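Local coordinates for pyrrolysyl-tRNA synthetase (Desulfitobacterium hafniense, PDB 3DSQ), which probably charges its cognate tRNA with pyrrolysine in an ATP-dependent reaction, as a homodimeric class II aminoacyl-tRNA synthetase, at residues Ile155-Arg160 with Leu169-Met174; Thr173-Thr178 with Leu253-Glu258. All coordinates share one frame; numbering follows the deposited sequence.

In the fold
Coming from the N terminus, strand 150-159 runs into a short loop that carries the sodium ligands S163, Q164 and Q167, and the chain turns back as strand 171-180; interaction 1 closes this hairpin, which corresponds to motif 2 of the class II synthetases. The chain then makes a far longer excursion through helix 187-201 and strands 208-213, 219-225 and 228-236 before strand 250-256 returns beside 171-180, where interaction 2 closes it at motif 3. The two closures follow one another, neither nested nor crossed, and share T173 and M174. Strand 171-180 thus lies between 150-159 and 250-256 in the catalytic-domain sheet, with helix 257-265 leaving beside T173.

Interaction 1: residues Ile155-Arg160 with Leu169-Met174; sequences IGTCYR and LNEFTM
The F172 ring lies against C158 and R160: C158 O sits 3.5 Å above the ring plane, offset toward the rim, and C158 CB comes over the same face, 3.4 Å from F172 CE1. At the ring edge, in plane, R160 CG is 3.6 Å from F172 CE2; the extended arginine chain carries its guanidinium onward, its plane nearly parallel to the ring (12° apart), with F172 CZ at the guanidinium edge. The ring gets there because F172 CG stands between the backbone N and carbonyl carbon (chi1 55°). C158 SG stands obliquely to the ring, a sulfur-aromatic contact, and also touches M174 CG at 3.9 Å. On the other face of the sheet, Y159 and E171 lie side by side, E171 CG 3.6 Å from Y159 CE2. There too a water bridges T157 OG1 (2.6 Å) and T173 OG1 (2.8 Å), donating to the latter, which also bonds E258. Antiparallel backbone bonds hold the hairpin, C158 N to F172 O being the shortest at 2.7 Å. Chemically this motif 2 hairpin is two-sided: largely apolar packing around F172, edged by the R160 guanidinium, and on the other face the Y159 hydroxyl and E171 carboxylate bonding T96 of the second subunit.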
loop_
_atom_site.group_PDB
_atom_site.type_symbol
_atom_site.label_atom_id
_atom_site.label_comp_id
_atom_site.label_asym_id
_atom_site.label_seq_id
_atom_site.Cartn_x
_atom_site.Cartn_y
_atom_site.Cartn_z
ATOM N N ILE B 155 -7.009 0.396 -4.853
ATOM C CA ILE B 155 -6.574 1.511 -4.027
ATOM C C ILE B 155 -5.098 1.199 -3.836
ATOM O O ILE B 155 -4.763 0.158 -3.292
ATOM C CB ILE B 155 -7.241 1.495 -2.640
ATOM C CG1 ILE B 155 -8.759 1.700 -2.774
ATOM C CG2 ILE B 155 -6.615 2.575 -1.765
ATOM C CD1 ILE B 155 -9.506 1.730 -1.428
ATOM N N GLY B 156 -4.209 2.068 -4.296
ATOM C CA GLY B 156 -2.809 1.746 -4.123
ATOM C C GLY B 156 -1.814 2.817 -4.506
ATOM O O GLY B 156 -2.105 3.748 -5.248
ATOM N N THR B 157 -0.610 2.641 -3.998
ATOM C CA THR B 157 0.471 3.576 -4.210
ATOM C C THR B 157 0.869 3.726 -5.670
ATOM O O THR B 157 1.017 2.743 -6.385
ATOM C CB THR B 157 1.702 3.151 -3.391
ATOM O OG1 THR B 157 1.301 2.949 -2.029
ATOM C CG2 THR B 157 2.794 4.232 -3.439
ATOM N N CYS B 158 0.997 4.982 -6.084
ATOM C CA CYS B 158 1.424 5.354 -7.422
ATOM C C CYS B 158 2.557 6.342 -7.192
ATOM O O CYS B 158 2.678 6.904 -6.104
ATOM C CB CYS B 158 0.281 5.984 -8.229
ATOM S SG CYS B 158 -0.929 4.749 -8.800
ATOM N N TYR B 159 3.388 6.535 -8.210
ATOM C CA TYR B 159 4.550 7.391 -8.084
ATOM C C TYR B 159 4.790 8.294 -9.290
ATOM O O TYR B 159 4.672 7.863 -10.435
ATOM C CB TYR B 159 5.801 6.534 -7.903
ATOM C CG TYR B 159 5.719 5.459 -6.847
ATOM C CD1 TYR B 159 4.959 4.301 -7.050
ATOM C CD2 TYR B 159 6.448 5.573 -5.662
ATOM C CE1 TYR B 159 4.935 3.283 -6.097
ATOM C CE2 TYR B 159 6.430 4.566 -4.706
ATOM C CZ TYR B 159 5.680 3.425 -4.926
ATOM O OH TYR B 159 5.728 2.407 -4.002
ATOM N N ARG B 160 5.155 9.538 -9.015
ATOM C CA ARG B 160 5.452 10.511 -10.065
ATOM C C ARG B 160 6.586 11.405 -9.584
ATOM O O ARG B 160 6.595 11.832 -8.428
ATOM C CB ARG B 160 4.223 11.365 -10.377
ATOM C CG ARG B 160 3.134 10.641 -11.150
ATOM C CD ARG B 160 1.884 11.508 -11.280
ATOM N NE ARG B 160 0.836 10.874 -12.079
ATOM C CZ ARG B 160 0.860 10.770 -13.407
ATOM N NH1 ARG B 160 1.886 11.260 -14.096
ATOM N NH2 ARG B 160 -0.141 10.177 -14.047
ATOM N N LEU B 169 3.744 14.959 -4.238
ATOM C CA LEU B 169 4.016 13.748 -3.468
ATOM C C LEU B 169 4.655 12.767 -4.449
ATOM O O LEU B 169 4.078 12.485 -5.496
ATOM C CB LEU B 169 2.723 13.127 -2.924
ATOM C CG LEU B 169 2.033 13.722 -1.684
ATOM C CD1 LEU B 169 0.803 12.883 -1.356
ATOM C CD2 LEU B 169 2.984 13.729 -0.497
ATOM N N ASN B 170 5.849 12.266 -4.146
ATOM C CA ASN B 170 6.471 11.292 -5.040
ATOM C C ASN B 170 5.701 9.992 -4.908
ATOM O O ASN B 170 5.571 9.247 -5.867
ATOM C CB ASN B 170 7.938 11.038 -4.675
ATOM C CG ASN B 170 8.832 12.219 -4.994
ATOM O OD1 ASN B 170 8.651 12.900 -6.004
ATOM N ND2 ASN B 170 9.807 12.463 -4.136
ATOM N N GLU B 171 5.211 9.724 -3.701
ATOM C CA GLU B 171 4.430 8.516 -3.419
ATOM C C GLU B 171 3.024 8.966 -3.048
ATOM O O GLU B 171 2.854 9.706 -2.098
ATOM C CB GLU B 171 5.005 7.750 -2.218
ATOM C CG GLU B 171 6.425 7.284 -2.370
ATOM C CD GLU B 171 6.858 6.368 -1.248
ATOM O OE1 GLU B 171 6.149 5.374 -0.983
ATOM O OE2 GLU B 171 7.914 6.635 -0.639
ATOM N N PHE B 172 2.023 8.518 -3.790
ATOM C CA PHE B 172 0.660 8.899 -3.487
ATOM C C PHE B 172 -0.276 7.697 -3.637
ATOM O O PHE B 172 0.051 6.704 -4.297
ATOM C CB PHE B 172 0.228 10.103 -4.349
ATOM C CG PHE B 172 0.390 9.903 -5.846
ATOM C CD1 PHE B 172 -0.677 9.462 -6.619
ATOM C CD2 PHE B 172 1.608 10.177 -6.480
ATOM C CE1 PHE B 172 -0.552 9.292 -8.004
ATOM C CE2 PHE B 172 1.753 10.010 -7.875
ATOM C CZ PHE B 172 0.679 9.570 -8.637
ATOM N N THR B 173 -1.426 7.778 -2.982
ATOM C CA THR B 173 -2.389 6.692 -3.009
ATOM C C THR B 173 -3.540 7.055 -3.924
ATOM O O THR B 173 -4.164 8.107 -3.773
ATOM C CB THR B 173 -2.941 6.410 -1.593
ATOM O OG1 THR B 173 -1.860 6.403 -0.648
ATOM C CG2 THR B 173 -3.652 5.050 -1.551
ATOM N N MET B 174 -3.814 6.173 -4.874
ATOM C CA MET B 174 -4.889 6.368 -5.827
ATOM C C MET B 174 -5.965 5.325 -5.629
ATOM O O MET B 174 -5.676 4.168 -5.313
ATOM C CB MET B 174 -4.390 6.236 -7.274
ATOM C CG MET B 174 -3.558 7.399 -7.775
ATOM S SD MET B 174 -4.480 8.948 -7.816
ATOM C CE MET B 174 -3.803 9.703 -6.419
HETATM O O HOH W 1 -0.526 3.892 -0.470
#

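Interaction 2: residues Thr173-Thr178 with Leu253-Glu258; sequences TMLNLT and LGFGLE
T173 is gripped by the carboxylate of E258. Its backbone N-H points at E258 OE1, 3.0 Å away and nearly straight (172°), on the syn lone pair; a weak second bond leads from T173 N to E258 OE2. The hydroxyl T173 OG1 donates to the same E258 OE2 at 2.6 Å, from the syn side but 27° out of the carboxylate plane. A bend in the glutamate chain at chi2 (82°) folds the acid back to the strand. The carbonyl is held too: L257 N donates to T173 O at 3.0 Å, so the start of the helix takes both backbone polar groups of one residue. With an alanine at E258, the amide and hydroxyl of T173 would probably lose their shared acceptor, and a gap would open beside L169.

Farther along, L175 and F255 form a hydrogen-bonded pair, their side chains side by side with L175 CD2 4.0 Å from F255 CD1, while L175 O meets the ring at its edge, in plane. L177 and L253 form the next hydrogen-bonded pair, also side by side, and tightly: L177 CD1 is 3.3 Å from L253 CB. L257 CD2 touches L175 CB at 4.1 Å. Behind this leucine-phenylalanine face, V198, M194 and A195 of helix 187-201 cover the pairs, and L80 of helix 72-85 backs L257. Across the sheet, M174 and N176 form non-hydrogen-bonded pairs with G256 and G254, and L131 packs on the M174 and N176 side chains.

G256 is the N-cap of helix 257-265; the glycine-rich strand running straight into a helix is consistent with motif 3 of a class II core. E258, buried in the first helical turn, would probably find its negative charge favoured by the helix start and by the two donors of T173; its bonds to T173 tie the helix start to the strand.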
loop_
_atom_site.group_PDB
_atom_site.type_symbol
_atom_site.label_atom_id
_atom_site.label_comp_id
_atom_site.label_asym_id
_atom_site.label_seq_id
_atom_site.Cartn_x
_atom_site.Cartn_y
_atom_site.Cartn_z
ATOM N N THR B 173 -1.426 7.778 -2.982
ATOM C CA THR B 173 -2.389 6.692 -3.009
ATOM C C THR B 173 -3.540 7.055 -3.924
ATOM O O THR B 173 -4.164 8.107 -3.773
ATOM C CB THR B 173 -2.941 6.410 -1.593
ATOM O OG1 THR B 173 -1.860 6.403 -0.648
ATOM C CG2 THR B 173 -3.652 5.050 -1.551
ATOM N N MET B 174 -3.814 6.173 -4.874
ATOM C CA MET B 174 -4.889 6.368 -5.827
ATOM C C MET B 174 -5.965 5.325 -5.629
ATOM O O MET B 174 -5.676 4.168 -5.313
ATOM C CB MET B 174 -4.390 6.236 -7.274
ATOM C CG MET B 174 -3.558 7.399 -7.775
ATOM S SD MET B 174 -4.480 8.948 -7.816
ATOM C CE MET B 174 -3.803 9.703 -6.419
ATOM N N LEU B 175 -7.204 5.772 -5.796
ATOM C CA LEU B 175 -8.374 4.917 -5.743
ATOM C C LEU B 175 -8.853 5.063 -7.176
ATOM O O LEU B 175 -9.007 6.176 -7.667
ATOM C CB LEU B 175 -9.450 5.462 -4.799
ATOM C CG LEU B 175 -10.891 5.029 -5.155
ATOM C CD1 LEU B 175 -11.011 3.514 -5.133
ATOM C CD2 LEU B 175 -11.888 5.659 -4.185
ATOM N N ASN B 176 -9.054 3.956 -7.866
ATOM C CA ASN B 176 -9.528 4.050 -9.231
ATOM C C ASN B 176 -10.606 3.009 -9.372
ATOM O O ASN B 176 -10.313 1.825 -9.342
ATOM C CB ASN B 176 -8.400 3.762 -10.227
ATOM C CG ASN B 176 -8.772 4.134 -11.650
ATOM O OD1 ASN B 176 -9.906 3.923 -12.089
ATOM N ND2 ASN B 176 -7.811 4.679 -12.385
ATOM N N LEU B 177 -11.858 3.446 -9.491
ATOM C CA LEU B 177 -12.942 2.493 -9.651
ATOM C C LEU B 177 -13.463 2.549 -11.070
ATOM O O LEU B 177 -13.475 3.599 -11.705
ATOM C CB LEU B 177 -14.065 2.732 -8.633
ATOM C CG LEU B 177 -14.721 4.081 -8.353
ATOM C CD1 LEU B 177 -14.976 4.849 -9.623
ATOM C CD2 LEU B 177 -16.036 3.797 -7.616
ATOM N N THR B 178 -13.897 1.403 -11.566
ATOM C CA THR B 178 -14.345 1.325 -12.942
ATOM C C THR B 178 -15.455 0.329 -13.147
ATOM O O THR B 178 -15.690 -0.542 -12.321
ATOM C CB THR B 178 -13.204 0.855 -13.849
ATOM O OG1 THR B 178 -12.917 -0.517 -13.541
ATOM C CG2 THR B 178 -11.938 1.681 -13.607
ATOM N N LEU B 253 -13.217 6.324 -12.569
ATOM C CA LEU B 253 -13.021 7.535 -11.798
ATOM C C LEU B 253 -11.819 7.314 -10.895
ATOM O O LEU B 253 -11.710 6.271 -10.250
ATOM C CB LEU B 253 -14.277 7.817 -10.964
ATOM C CG LEU B 253 -14.458 9.173 -10.282
ATOM C CD1 LEU B 253 -14.471 10.291 -11.310
ATOM C CD2 LEU B 253 -15.778 9.163 -9.499
ATOM N N GLY B 254 -10.914 8.290 -10.865
ATOM C CA GLY B 254 -9.741 8.173 -10.020
ATOM C C GLY B 254 -9.600 9.285 -8.998
ATOM O O GLY B 254 -9.796 10.454 -9.317
ATOM N N PHE B 255 -9.242 8.918 -7.769
ATOM C CA PHE B 255 -9.067 9.884 -6.685
ATOM C C PHE B 255 -7.672 9.833 -6.053
ATOM O O PHE B 255 -7.041 8.781 -5.982
ATOM C CB PHE B 255 -10.061 9.626 -5.537
ATOM C CG PHE B 255 -11.514 9.621 -5.941
ATOM C CD1 PHE B 255 -12.022 8.640 -6.789
ATOM C CD2 PHE B 255 -12.398 10.555 -5.396
ATOM C CE1 PHE B 255 -13.391 8.580 -7.080
ATOM C CE2 PHE B 255 -13.770 10.503 -5.682
ATOM C CZ PHE B 255 -14.262 9.509 -6.525
ATOM N N GLY B 256 -7.209 10.986 -5.583
ATOM C CA GLY B 256 -5.948 11.054 -4.863
ATOM C C GLY B 256 -6.409 11.102 -3.412
ATOM O O GLY B 256 -7.017 12.077 -3.014
ATOM N N LEU B 257 -6.151 10.058 -2.627
ATOM C CA LEU B 257 -6.628 10.034 -1.244
ATOM C C LEU B 257 -5.999 11.051 -0.292
ATOM O O LEU B 257 -6.703 11.611 0.560
ATOM C CB LEU B 257 -6.501 8.619 -0.655
ATOM C CG LEU B 257 -7.277 7.535 -1.409
ATOM C CD1 LEU B 257 -7.319 6.270 -0.574
ATOM C CD2 LEU B 257 -8.703 8.011 -1.719
ATOM N N GLU B 258 -4.693 11.288 -0.413
ATOM C CA GLU B 258 -4.054 12.266 0.461
ATOM C C GLU B 258 -4.657 13.629 0.162
ATOM O O GLU B 258 -4.926 14.417 1.071
ATOM C CB GLU B 258 -2.527 12.327 0.254
ATOM C CG GLU B 258 -1.746 11.077 0.679
ATOM C CD GLU B 258 -1.772 9.986 -0.374
ATOM O OE1 GLU B 258 -2.317 10.241 -1.467
ATOM O OE2 GLU B 258 -1.244 8.880 -0.118
#